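PDB 5U5N: HTPA Reductase from Selaginella moellendorffii, which probably catalyses the NAD(P)H-dependent reduction of 4-hydroxy-tetrahydrodipicolinate to tetrahydrodipicolinate, a step of lysine biosynthesis by the diaminopimelate pathway. Local coordinates for residues L2-T13 and A27-G38; R61-I69 and D88-L98. All blocks are in the same frame, centred on the assembly; numbering follows the deposited sequence. Where two conformers were deposited one is given.

Interaction 1: residues L2-T13 and A27-G38; sequences LAAAPVMVNDCT and AGLRLVPLSLTG. With NAD (nicotinamide-adenine-dinucleotide), chain C.
Leu29 lays its CD2 methyl against Ala4, whose CB is only 3.5 Å away, tighter than usual for two carbons, while Leu2 crosses the same leucine at about a right angle and touches CD2 with CD1. From this apolar end the two segments run side by side in the same sense. Val7 N donates to Arg30 O at 2.8 Å, and Val7 O receives Val32 N. Beyond this single bridge the backbones part, and a water takes over: it accepts from Val9 N and donates to Val32 O and Leu34 O. Side chains then replace main-chain pairing. Ser35 OG, lying anti to its own N (chi1 -171°), reaches Val9 O at 2.6 Å in the carbonyl plane. The Asn10 amide lies alongside Leu36 and takes its N-H at OD1, 3.1 Å away, with the donor well above the amide plane. The extended Met8 brings CE to 4.0 Å from Leu36 CD1.

At the ligand end the Asp11 carboxylate has its two oxygens engaged separately. OD1 accepts from both Thr13 OG1 and Thr13 N on one face of its plane, the latter bond forming an Asx turn. OD2 takes the Thr37 hydroxyl at 2.7 Å and the O3B hydroxyl of NAD at 2.9 Å; together these bonds help hold the carboxylate's rotation. O2B adds a weak bond to OD2, and Gly38 N in turn donates weakly to O2B. A CB on Gly38 would clash with the adenine. Binding of the adenosine ribose between the C-terminal ends of the first two strands is what a Rossmann-like fold provides, here in the N-terminal part of a DapB-family reductase, where the acid, Asp11, comes just after the first strand.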
loop_
_atom_site.group_PDB
_atom_site.type_symbol
_atom_site.label_atom_id
_atom_site.label_comp_id
_atom_site.label_asym_id
_atom_site.label_seq_id
_atom_site.Cartn_x
_atom_site.Cartn_y
_atom_site.Cartn_z
ATOM N N LEU A 2 19.534 10.632 -20.256
ATOM C CA LEU A 2 18.243 10.138 -20.767
ATOM C C LEU A 2 18.254 9.443 -22.119
ATOM O O LEU A 2 17.658 8.381 -22.227
ATOM C CB LEU A 2 17.203 11.241 -20.769
ATOM C CG LEU A 2 16.896 11.948 -19.454
ATOM C CD1 LEU A 2 15.678 12.790 -19.736
ATOM C CD2 LEU A 2 16.674 11.074 -18.214
ATOM N N ALA A 3 18.921 9.990 -23.143
ATOM C CA ALA A 3 19.042 9.302 -24.454
ATOM C C ALA A 3 17.679 8.871 -25.062
ATOM O O ALA A 3 17.513 7.806 -25.632
ATOM C CB ALA A 3 19.982 8.110 -24.331
ATOM N N ALA A 4 16.698 9.729 -24.887
ATOM C CA ALA A 4 15.338 9.416 -25.248
ATOM C C ALA A 4 14.959 10.089 -26.574
ATOM O O ALA A 4 15.550 11.074 -26.979
ATOM C CB ALA A 4 14.433 9.905 -24.157
ATOM N N ALA A 5 13.910 9.593 -27.206
ATOM C CA ALA A 5 13.301 10.235 -28.375
ATOM C C ALA A 5 12.894 11.685 -28.088
ATOM O O ALA A 5 12.496 12.016 -26.969
ATOM C CB ALA A 5 12.080 9.427 -28.791
ATOM N N PRO A 6 12.964 12.559 -29.094
ATOM C CA PRO A 6 12.378 13.890 -28.929
ATOM C C PRO A 6 10.845 13.830 -28.870
ATOM O O PRO A 6 10.256 12.891 -29.356
ATOM C CB PRO A 6 12.855 14.621 -30.184
ATOM C CG PRO A 6 12.933 13.564 -31.214
ATOM C CD PRO A 6 13.418 12.343 -30.482
ATOM N N VAL A 7 10.220 14.804 -28.229
ATOM C CA VAL A 7 8.775 14.776 -28.059
ATOM C C VAL A 7 8.092 15.995 -28.703
ATOM O O VAL A 7 8.578 17.116 -28.592
ATOM C CB VAL A 7 8.307 14.670 -26.585
ATOM C CG1 VAL A 7 8.736 13.351 -26.026
ATOM C CG2 VAL A 7 8.821 15.786 -25.698
ATOM N N MET A 8 6.932 15.741 -29.318
ATOM C CA MET A 8 6.072 16.791 -29.843
ATOM C C MET A 8 4.869 16.780 -28.951
ATOM O O MET A 8 4.170 15.770 -28.864
ATOM C CB MET A 8 5.693 16.497 -31.298
ATOM C CG MET A 8 4.745 17.505 -31.962
ATOM S SD MET A 8 4.218 16.868 -33.564
ATOM C CE MET A 8 3.531 18.342 -34.355
ATOM N N VAL A 9 4.615 17.901 -28.290
ATOM C CA VAL A 9 3.446 18.031 -27.418
ATOM C C VAL A 9 2.349 18.793 -28.134
ATOM O O VAL A 9 2.516 19.971 -28.401
ATOM C CB VAL A 9 3.807 18.753 -26.094
ATOM C CG1 VAL A 9 2.605 18.864 -25.201
ATOM C CG2 VAL A 9 4.965 18.048 -25.404
ATOM N N ASN A 10 1.244 18.087 -28.436
ATOM C CA ASN A 10 0.003 18.649 -28.962
ATOM C C ASN A 10 -1.023 18.608 -27.850
ATOM O O ASN A 10 -1.426 17.511 -27.452
ATOM C CB ASN A 10 -0.461 17.824 -30.163
ATOM C CG ASN A 10 0.625 17.702 -31.212
ATOM O OD1 ASN A 10 1.435 18.606 -31.365
ATOM N ND2 ASN A 10 0.635 16.627 -31.951
ATOM N N ASP A 11 -1.457 19.732 -27.279
ATOM C CA ASP A 11 -1.272 21.113 -27.702
ATOM C C ASP A 11 -0.461 21.789 -26.618
ATOM O O ASP A 11 -0.910 21.847 -25.490
ATOM C CB ASP A 11 -2.686 21.732 -27.781
ATOM C CG ASP A 11 -2.710 23.217 -28.138
ATOM O OD1 ASP A 11 -1.662 23.872 -28.344
ATOM O OD2 ASP A 11 -3.843 23.761 -28.215
ATOM N N CYS A 12 0.710 22.325 -26.947
ATOM C CA CYS A 12 1.516 22.984 -25.919
ATOM C C CYS A 12 0.904 24.289 -25.369
ATOM O O CYS A 12 1.422 24.812 -24.378
ATOM C CB CYS A 12 2.954 23.187 -26.390
ATOM S SG CYS A 12 3.144 24.498 -27.593
ATOM N N THR A 13 -0.181 24.795 -25.983
ATOM C CA THR A 13 -0.915 25.955 -25.468
ATOM C C THR A 13 -2.061 25.619 -24.551
ATOM O O THR A 13 -2.572 26.499 -23.894
ATOM C CB THR A 13 -1.516 26.816 -26.629
ATOM O OG1 THR A 13 -2.538 26.088 -27.326
ATOM C CG2 THR A 13 -0.442 27.204 -27.590
ATOM N N ALA A 27 13.371 18.551 -17.497
ATOM C CA ALA A 27 13.944 17.203 -17.338
ATOM C C ALA A 27 15.068 16.872 -18.312
ATOM O O ALA A 27 15.782 15.900 -18.105
ATOM C CB ALA A 27 12.835 16.159 -17.512
ATOM N N GLY A 28 15.204 17.633 -19.398
ATOM C CA GLY A 28 16.224 17.373 -20.414
ATOM C C GLY A 28 15.780 16.511 -21.586
ATOM O O GLY A 28 16.613 15.969 -22.301
ATOM N N LEU A 29 14.480 16.360 -21.799
ATOM C CA LEU A 29 14.019 15.842 -23.077
ATOM C C LEU A 29 14.111 16.930 -24.113
ATOM O O LEU A 29 14.001 18.080 -23.802
ATOM C CB LEU A 29 12.581 15.351 -22.996
ATOM C CG LEU A 29 12.480 14.039 -22.251
ATOM C CD1 LEU A 29 11.015 13.640 -22.165
ATOM C CD2 LEU A 29 13.283 12.958 -22.982
ATOM N N ARG A 30 14.338 16.528 -25.349
ATOM C CA ARG A 30 14.293 17.416 -26.494
ATOM C C ARG A 30 12.830 17.655 -26.978
ATOM O O ARG A 30 12.152 16.735 -27.418
ATOM C CB ARG A 30 15.092 16.784 -27.599
ATOM C CG ARG A 30 15.257 17.695 -28.769
ATOM C CD ARG A 30 16.219 17.028 -29.670
ATOM N NE ARG A 30 16.852 17.989 -30.542
ATOM C CZ ARG A 30 17.692 17.642 -31.484
ATOM N NH1 ARG A 30 18.006 16.355 -31.675
ATOM N NH2 ARG A 30 18.232 18.584 -32.222
ATOM N N LEU A 31 12.380 18.903 -26.874
ATOM C CA LEU A 31 11.071 19.344 -27.318
ATOM C C LEU A 31 11.145 19.806 -28.777
ATOM O O LEU A 31 11.831 20.795 -29.106
ATOM C CB LEU A 31 10.568 20.509 -26.438
ATOM C CG LEU A 31 9.192 21.090 -26.744
ATOM C CD1 LEU A 31 8.095 20.103 -26.421
ATOM C CD2 LEU A 31 8.940 22.386 -26.022
ATOM N N VAL A 32 10.396 19.119 -29.636
ATOM C CA VAL A 32 10.293 19.466 -31.053
ATOM C C VAL A 32 9.615 20.842 -31.105
ATOM O O VAL A 32 8.578 21.021 -30.485
ATOM C CB VAL A 32 9.483 18.385 -31.798
ATOM C CG1 VAL A 32 9.183 18.821 -33.220
ATOM C CG2 VAL A 32 10.245 17.074 -31.813
ATOM N N PRO A 33 10.208 21.845 -31.809
ATOM C CA PRO A 33 9.634 23.185 -31.752
ATOM C C PRO A 33 8.467 23.390 -32.739
ATOM O O PRO A 33 8.351 24.458 -33.371
ATOM C CB PRO A 33 10.827 24.057 -32.110
ATOM C CG PRO A 33 11.526 23.251 -33.137
ATOM C CD PRO A 33 11.402 21.824 -32.677
ATOM N N LEU A 34 7.600 22.385 -32.842
ATOM C CA LEU A 34 6.320 22.466 -33.552
ATOM C C LEU A 34 5.250 21.820 -32.716
ATOM O O LEU A 34 5.508 20.853 -32.038
ATOM C CB LEU A 34 6.405 21.768 -34.904
ATOM C CG LEU A 34 7.263 22.485 -35.937
ATOM C CD1 LEU A 34 7.833 21.530 -36.942
ATOM C CD2 LEU A 34 6.451 23.524 -36.651
ATOM N N SER A 35 4.062 22.395 -32.736
ATOM C CA SER A 35 2.909 21.887 -32.030
ATOM C C SER A 35 1.660 22.120 -32.876
ATOM O O SER A 35 1.659 22.948 -33.805
ATOM C CB SER A 35 2.792 22.594 -30.677
ATOM O OG SER A 35 1.790 21.987 -29.856
ATOM N N LEU A 36 0.614 21.359 -32.584
ATOM C CA LEU A 36 -0.668 21.463 -33.269
ATOM C C LEU A 36 -1.674 21.914 -32.237
ATOM O O LEU A 36 -1.698 21.384 -31.103
ATOM C CB LEU A 36 -1.041 20.119 -33.882
ATOM C CG LEU A 36 -0.195 19.774 -35.101
ATOM C CD1 LEU A 36 -0.324 18.328 -35.497
ATOM C CD2 LEU A 36 -0.597 20.637 -36.300
ATOM N N THR A 37 -2.449 22.934 -32.582
ATOM C CA THR A 37 -3.469 23.477 -31.695
ATOM C C THR A 37 -4.813 23.183 -32.339
ATOM O O THR A 37 -4.867 22.635 -33.454
ATOM C CB THR A 37 -3.233 24.976 -31.343
ATOM O OG1 THR A 37 -4.150 25.384 -30.323
ATOM C CG2 THR A 37 -3.369 25.904 -32.564
ATOM N N GLY A 38 -5.889 23.498 -31.625
ATOM C CA GLY A 38 -7.213 22.973 -31.982
ATOM C C GLY A 38 -7.932 23.789 -33.014
ATOM O O GLY A 38 -7.501 24.900 -33.331
HETATM P PA NAD C . -7.281 22.761 -22.376
HETATM O O1A NAD C . -8.710 23.103 -22.762
HETATM O O2A NAD C . -6.468 23.664 -21.470
HETATM O O5B NAD C . -6.401 22.531 -23.683
HETATM C C5B NAD C . -6.716 21.561 -24.663
HETATM C C4B NAD C . -6.152 22.097 -25.973
HETATM O O4B NAD C . -6.311 21.157 -27.035
HETATM C C3B NAD C . -6.812 23.401 -26.421
HETATM O O3B NAD C . -5.879 24.485 -26.256
HETATM C C2B NAD C . -7.257 23.141 -27.869
HETATM O O2B NAD C . -7.077 24.299 -28.718
HETATM C C1B NAD C . -6.436 21.895 -28.255
HETATM N N9A NAD C . -6.958 21.006 -29.328
HETATM C C8A NAD C . -8.244 20.674 -29.565
HETATM N N7A NAD C . -8.333 19.836 -30.624
HETATM C C5A NAD C . -7.088 19.607 -31.077
HETATM C C6A NAD C . -6.477 18.829 -32.177
HETATM N N6A NAD C . -7.241 18.095 -33.014
HETATM N N1A NAD C . -5.133 18.854 -32.320
HETATM C C2A NAD C . -4.344 19.584 -31.502
HETATM N N3A NAD C . -4.840 20.328 -30.483
HETATM C C4A NAD C . -6.179 20.376 -30.221
HETATM O O3 NAD C . -7.322 21.251 -21.798
HETATM P PN NAD C . -6.346 20.706 -20.622
HETATM O O1N NAD C . -6.772 21.436 -19.369
HETATM O O2N NAD C . -4.904 20.779 -21.087
HETATM O O5D NAD C . -6.774 19.149 -20.636
HETATM C C5D NAD C . -6.599 18.391 -21.828
HETATM C C4D NAD C . -7.131 16.969 -21.713
HETATM O O4D NAD C . -6.266 16.213 -20.857
HETATM C C3D NAD C . -8.544 16.872 -21.120
HETATM O O3D NAD C . -9.338 15.894 -21.815
HETATM C C2D NAD C . -8.305 16.438 -19.687
HETATM O O2D NAD C . -9.359 15.639 -19.146
HETATM C C1D NAD C . -7.045 15.594 -19.824
HETATM N N1N NAD C . -6.271 15.386 -18.582
HETATM C C2N NAD C . -5.821 14.135 -18.370
HETATM C C3N NAD C . -5.068 13.799 -17.249
HETATM C C7N NAD C . -4.593 12.373 -17.039
HETATM O O7N NAD C . -4.387 11.992 -15.898
HETATM N N7N NAD C . -4.407 11.523 -18.062
HETATM C C4N NAD C . -4.788 14.809 -16.328
HETATM C C5N NAD C . -5.257 16.102 -16.549
HETATM C C6N NAD C . -6.004 16.372 -17.695
HETATM O O HOH W 1 14.588 13.523 -25.926
HETATM O O HOH W 2 6.129 20.188 -29.356
#

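Interaction 2: residues R61-I69 and D88-L98; sequences REDVVKEVI and DNAEFYCKQGL. With NAD (nicotinamide-adenine-dinucleotide), chain C.
Arg61 spreads its side chain over one face of the Phe92 ring, and this is the closely packed part of the contact. CD sits over the middle of the ring, 3.8 Å from its centroid, as a CH-pi contact, and the guanidinium beyond it lies flat, its plane turned just 12° from that of the ring. The cation-pi component is off-centre, with CZ 4.2 Å from the Phe92 centroid. Arg61 can lie this way because its CG stands between the backbone N and the carbonyl carbon (chi1 67°) and the chain then runs extended to NE. Phe92 comes to meet it with CG anti to the N, and Gln96 CG, just past the end of the same helix, lies over the opposite face. Val65 CG2 packs near the plane of the ring, 3.8 Å from Phe92 CE2. Farther along, Val65 and Leu98 meet tip to tip through CG1 and CD1, and Ile69 CD1 slides past Leu98 CD2 at 3.6 Å.

The polar side is looser. Both terminal nitrogens of Arg61 reach Asp88 OD2, NH2 at 3.1 Å, but the hydrogen bonds of this salt bridge are bent and weak, and Asp88 is exposed. Glu62, also exposed, bends at chi2 to bring OE1 to the ring edge, 3.5 Å from Phe92 CE1. With an alanine in place of Arg61, this face of Phe92 would probably lose its cover and Asp88 its charged mate across the contact.

Asn89, on the same helix as Phe92, has OD1 3.0 Å from adenine N6A, while its ND2 is held by Asp79. Helix 61-71 lies against strands 7-10 and 34-37 through Val64 and Val68, and helix 86-95 packs on helix 109-119 through Ala90 and Cys94.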
loop_
_atom_site.group_PDB
_atom_site.type_symbol
_atom_site.label_atom_id
_atom_site.label_comp_id
_atom_site.label_asym_id
_atom_site.label_seq_id
_atom_site.Cartn_x
_atom_site.Cartn_y
_atom_site.Cartn_z
ATOM N N ARG A 61 -1.910 19.911 -40.425
ATOM C CA ARG A 61 -1.207 18.830 -39.710
ATOM C C ARG A 61 -0.391 17.859 -40.578
ATOM O O ARG A 61 0.574 17.270 -40.122
ATOM C CB ARG A 61 -2.162 18.059 -38.818
ATOM C CG ARG A 61 -3.224 17.252 -39.538
ATOM C CD ARG A 61 -4.108 16.599 -38.499
ATOM N NE ARG A 61 -5.190 15.864 -39.143
ATOM C CZ ARG A 61 -5.968 14.978 -38.534
ATOM N NH1 ARG A 61 -5.811 14.682 -37.236
ATOM N NH2 ARG A 61 -6.909 14.366 -39.231
ATOM N N GLU A 62 -0.767 17.714 -41.834
ATOM C CA GLU A 62 0.008 16.915 -42.790
ATOM C C GLU A 62 1.394 17.555 -43.004
ATOM O O GLU A 62 2.421 16.883 -42.899
ATOM C CB GLU A 62 -0.727 16.823 -44.145
ATOM C CG GLU A 62 -2.174 16.321 -44.079
ATOM C CD GLU A 62 -2.331 14.849 -44.400
ATOM O OE1 GLU A 62 -1.877 13.987 -43.600
ATOM O OE2 GLU A 62 -2.924 14.566 -45.462
ATOM N N ASP A 63 1.398 18.859 -43.317
ATOM C CA ASP A 63 2.626 19.626 -43.603
ATOM C C ASP A 63 3.502 19.619 -42.337
ATOM O O ASP A 63 4.703 19.341 -42.380
ATOM C CB ASP A 63 2.317 21.084 -43.973
ATOM C CG ASP A 63 1.615 21.253 -45.346
ATOM O OD1 ASP A 63 1.573 20.276 -46.143
ATOM O OD2 ASP A 63 1.114 22.389 -45.624
ATOM N N VAL A 64 2.872 19.924 -41.218
ATOM C CA VAL A 64 3.567 20.002 -39.949
ATOM C C VAL A 64 4.324 18.686 -39.638
ATOM O O VAL A 64 5.492 18.731 -39.303
ATOM C CB VAL A 64 2.603 20.406 -38.832
ATOM C CG1 VAL A 64 3.182 20.134 -37.448
ATOM C CG2 VAL A 64 2.247 21.850 -39.012
ATOM N N VAL A 65 3.664 17.547 -39.832
ATOM C CA VAL A 65 4.231 16.243 -39.465
ATOM C C VAL A 65 5.370 15.819 -40.415
ATOM O O VAL A 65 6.324 15.197 -39.964
ATOM C CB VAL A 65 3.119 15.156 -39.303
ATOM C CG1 VAL A 65 3.680 13.752 -39.290
ATOM C CG2 VAL A 65 2.362 15.388 -38.017
ATOM N N LYS A 66 5.277 16.174 -41.695
ATOM C CA LYS A 66 6.376 15.968 -42.640
ATOM C C LYS A 66 7.625 16.740 -42.217
ATOM O O LYS A 66 8.751 16.293 -42.416
ATOM C CB LYS A 66 5.979 16.434 -44.061
ATOM C CG LYS A 66 7.019 16.140 -45.151
ATOM C CD LYS A 66 7.383 14.663 -45.299
ATOM C CE LYS A 66 6.169 13.751 -45.509
ATOM N NZ LYS A 66 6.582 12.380 -45.881
ATOM N N GLU A 67 7.403 17.930 -41.685
ATOM C CA GLU A 67 8.480 18.774 -41.210
ATOM C C GLU A 67 9.094 18.190 -39.934
ATOM O O GLU A 67 10.322 18.133 -39.807
ATOM C CB GLU A 67 7.948 20.184 -40.954
ATOM C CG GLU A 67 9.055 21.222 -40.871
ATOM C CD GLU A 67 8.551 22.624 -40.549
ATOM O OE1 GLU A 67 9.284 23.314 -39.783
ATOM O OE2 GLU A 67 7.458 23.045 -41.053
ATOM N N VAL A 68 8.244 17.742 -39.010
ATOM C CA VAL A 68 8.737 17.114 -37.768
ATOM C C VAL A 68 9.480 15.835 -38.091
ATOM O O VAL A 68 10.578 15.631 -37.606
ATOM C CB VAL A 68 7.608 16.814 -36.763
ATOM C CG1 VAL A 68 8.109 15.992 -35.601
ATOM C CG2 VAL A 68 6.994 18.088 -36.229
ATOM N N ILE A 69 8.881 14.978 -38.907
ATOM C CA ILE A 69 9.490 13.708 -39.256
ATOM C C ILE A 69 10.848 13.853 -39.972
ATOM O O ILE A 69 11.753 13.087 -39.675
ATOM C CB ILE A 69 8.488 12.787 -39.993
ATOM C CG1 ILE A 69 7.565 12.097 -38.988
ATOM C CG2 ILE A 69 9.165 11.730 -40.839
ATOM C CD1 ILE A 69 8.183 10.908 -38.235
ATOM N N ASP A 88 -9.875 11.011 -33.589
ATOM C CA ASP A 88 -9.334 11.524 -34.832
ATOM C C ASP A 88 -7.802 11.706 -34.757
ATOM O O ASP A 88 -7.076 11.218 -35.612
ATOM C CB ASP A 88 -10.030 12.837 -35.175
ATOM C CG ASP A 88 -9.885 13.186 -36.609
ATOM O OD1 ASP A 88 -10.747 12.722 -37.420
ATOM O OD2 ASP A 88 -8.903 13.921 -36.901
ATOM N N ASN A 89 -7.321 12.370 -33.713
ATOM C CA ASN A 89 -5.868 12.491 -33.494
ATOM C C ASN A 89 -5.216 11.107 -33.482
ATOM O O ASN A 89 -4.194 10.919 -34.116
ATOM C CB ASN A 89 -5.535 13.250 -32.199
ATOM C CG ASN A 89 -5.852 14.725 -32.276
ATOM O OD1 ASN A 89 -6.355 15.209 -33.283
ATOM N ND2 ASN A 89 -5.562 15.451 -31.219
ATOM N N ALA A 90 -5.828 10.141 -32.798
ATOM C CA ALA A 90 -5.272 8.784 -32.716
ATOM C C ALA A 90 -5.215 8.103 -34.070
ATOM O O ALA A 90 -4.209 7.476 -34.408
ATOM C CB ALA A 90 -6.056 7.926 -31.744
ATOM N N GLU A 91 -6.285 8.215 -34.856
ATOM C CA GLU A 91 -6.261 7.644 -36.192
ATOM C C GLU A 91 -5.222 8.315 -37.051
ATOM O O GLU A 91 -4.552 7.656 -37.831
ATOM C CB GLU A 91 -7.618 7.702 -36.831
ATOM C CG GLU A 91 -8.559 6.717 -36.196
ATOM C CD GLU A 91 -10.012 7.098 -36.423
ATOM O OE1 GLU A 91 -10.409 7.358 -37.586
ATOM O OE2 GLU A 91 -10.784 7.121 -35.427
ATOM N N PHE A 92 -5.050 9.618 -36.871
ATOM C CA PHE A 92 -4.030 10.329 -37.601
ATOM C C PHE A 92 -2.633 9.813 -37.218
ATOM O O PHE A 92 -1.841 9.487 -38.094
ATOM C CB PHE A 92 -4.150 11.823 -37.377
ATOM C CG PHE A 92 -3.131 12.605 -38.114
ATOM C CD1 PHE A 92 -3.191 12.701 -39.498
ATOM C CD2 PHE A 92 -2.084 13.221 -37.444
ATOM C CE1 PHE A 92 -2.244 13.402 -40.202
ATOM C CE2 PHE A 92 -1.132 13.937 -38.168
ATOM C CZ PHE A 92 -1.220 14.030 -39.547
ATOM N N TYR A 93 -2.344 9.695 -35.924
ATOM C CA TYR A 93 -1.032 9.198 -35.494
ATOM C C TYR A 93 -0.754 7.805 -36.018
ATOM O O TYR A 93 0.343 7.551 -36.519
ATOM C CB TYR A 93 -0.870 9.225 -33.963
ATOM C CG TYR A 93 -1.099 10.585 -33.338
ATOM C CD1 TYR A 93 -0.740 11.777 -34.005
ATOM C CD2 TYR A 93 -1.696 10.688 -32.092
ATOM C CE1 TYR A 93 -0.954 13.016 -33.429
ATOM C CE2 TYR A 93 -1.921 11.918 -31.509
ATOM C CZ TYR A 93 -1.545 13.077 -32.175
ATOM O OH TYR A 93 -1.777 14.288 -31.566
ATOM N N CYS A 94 -1.743 6.912 -35.927
ATOM C CA CYS A 94 -1.553 5.523 -36.376
ATOM C C CYS A 94 -1.363 5.384 -37.892
ATOM O O CYS A 94 -0.553 4.574 -38.332
ATOM C CB CYS A 94 -2.713 4.640 -35.919
ATOM S SG CYS A 94 -2.813 4.410 -34.148
ATOM N N LYS A 95 -2.095 6.172 -38.682
ATOM C CA LYS A 95 -1.930 6.178 -40.139
ATOM C C LYS A 95 -0.507 6.592 -40.547
ATOM O O LYS A 95 0.086 5.976 -41.415
ATOM C CB LYS A 95 -2.963 7.097 -40.797
ATOM C CG LYS A 95 -2.642 7.362 -42.246
ATOM C CD LYS A 95 -3.731 8.093 -43.008
ATOM C CE LYS A 95 -3.220 8.427 -44.394
ATOM N NZ LYS A 95 -4.353 8.775 -45.282
ATOM N N GLN A 96 0.015 7.621 -39.889
ATOM C CA GLN A 96 1.373 8.168 -40.111
ATOM C C GLN A 96 2.520 7.386 -39.433
ATOM O O GLN A 96 3.683 7.774 -39.550
ATOM C CB GLN A 96 1.446 9.629 -39.594
ATOM C CG GLN A 96 0.414 10.609 -40.161
ATOM C CD GLN A 96 0.737 11.120 -41.554
ATOM O OE1 GLN A 96 1.893 11.153 -41.963
ATOM N NE2 GLN A 96 -0.298 11.495 -42.297
ATOM N N GLY A 97 2.210 6.324 -38.691
ATOM C CA GLY A 97 3.216 5.589 -37.946
ATOM C C GLY A 97 3.872 6.378 -36.822
ATOM O O GLY A 97 5.007 6.101 -36.484
ATOM N N LEU A 98 3.189 7.376 -36.256
ATOM C CA LEU A 98 3.803 8.187 -35.217
ATOM C C LEU A 98 3.515 7.531 -33.843
ATOM O O LEU A 98 2.340 7.386 -33.454
ATOM C CB LEU A 98 3.258 9.603 -35.204
ATOM C CG LEU A 98 3.748 10.557 -36.300
ATOM C CD1 LEU A 98 2.909 11.834 -36.235
ATOM C CD2 LEU A 98 5.251 10.855 -36.168
HETATM P PA NAD C . -7.281 22.761 -22.376
HETATM O O1A NAD C . -8.710 23.103 -22.762
HETATM O O2A NAD C . -6.468 23.664 -21.470
HETATM O O5B NAD C . -6.401 22.531 -23.683
HETATM C C5B NAD C . -6.716 21.561 -24.663
HETATM C C4B NAD C . -6.152 22.097 -25.973
HETATM O O4B NAD C . -6.311 21.157 -27.035
HETATM C C3B NAD C . -6.812 23.401 -26.421
HETATM O O3B NAD C . -5.879 24.485 -26.256
HETATM C C2B NAD C . -7.257 23.141 -27.869
HETATM O O2B NAD C . -7.077 24.299 -28.718
HETATM C C1B NAD C . -6.436 21.895 -28.255
HETATM N N9A NAD C . -6.958 21.006 -29.328
HETATM C C8A NAD C . -8.244 20.674 -29.565
HETATM N N7A NAD C . -8.333 19.836 -30.624
HETATM C C5A NAD C . -7.088 19.607 -31.077
HETATM C C6A NAD C . -6.477 18.829 -32.177
HETATM N N6A NAD C . -7.241 18.095 -33.014
HETATM N N1A NAD C . -5.133 18.854 -32.320
HETATM C C2A NAD C . -4.344 19.584 -31.502
HETATM N N3A NAD C . -4.840 20.328 -30.483
HETATM C C4A NAD C . -6.179 20.376 -30.221
HETATM O O3 NAD C . -7.322 21.251 -21.798
HETATM P PN NAD C . -6.346 20.706 -20.622
HETATM O O1N NAD C . -6.772 21.436 -19.369
HETATM O O2N NAD C . -4.904 20.779 -21.087
HETATM O O5D NAD C . -6.774 19.149 -20.636
HETATM C C5D NAD C . -6.599 18.391 -21.828
HETATM C C4D NAD C . -7.131 16.969 -21.713
HETATM O O4D NAD C . -6.266 16.213 -20.857
HETATM C C3D NAD C . -8.544 16.872 -21.120
HETATM O O3D NAD C . -9.338 15.894 -21.815
HETATM C C2D NAD C . -8.305 16.438 -19.687
HETATM O O2D NAD C . -9.359 15.639 -19.146
HETATM C C1D NAD C . -7.045 15.594 -19.824
HETATM N N1N NAD C . -6.271 15.386 -18.582
HETATM C C2N NAD C . -5.821 14.135 -18.370
HETATM C C3N NAD C . -5.068 13.799 -17.249
HETATM C C7N NAD C . -4.593 12.373 -17.039
HETATM O O7N NAD C . -4.387 11.992 -15.898
HETATM N N7N NAD C . -4.407 11.523 -18.062
HETATM C C4N NAD C . -4.788 14.809 -16.328
HETATM C C5N NAD C . -5.257 16.102 -16.549
HETATM C C6N NAD C . -6.004 16.372 -17.695
#

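Overall arrangement
From the N terminus, strand 7-10 leads into helix 15-27, and the chain returns beside it to strand 34-37, where interaction 1 closes the first loop. After strands 44-48 and 51-57, helix 61-71 opens a second loop through strand 76-79, which interaction 2 closes on helix 86-95. The two loops follow in series, neither nesting nor crossing. They nevertheless touch in space: Met8 and Leu34 meet Val64 and Val68, and Asn10 lies near Tyr93. Interaction 1 ties strand 7-10 to the segment leading into strand 34-37; interaction 2 ties helix 61-71, which lies on those two strands, to helix 86-95. Both reach NAD, interaction 1 at the ribose and adenine, interaction 2 at the adenine amino group.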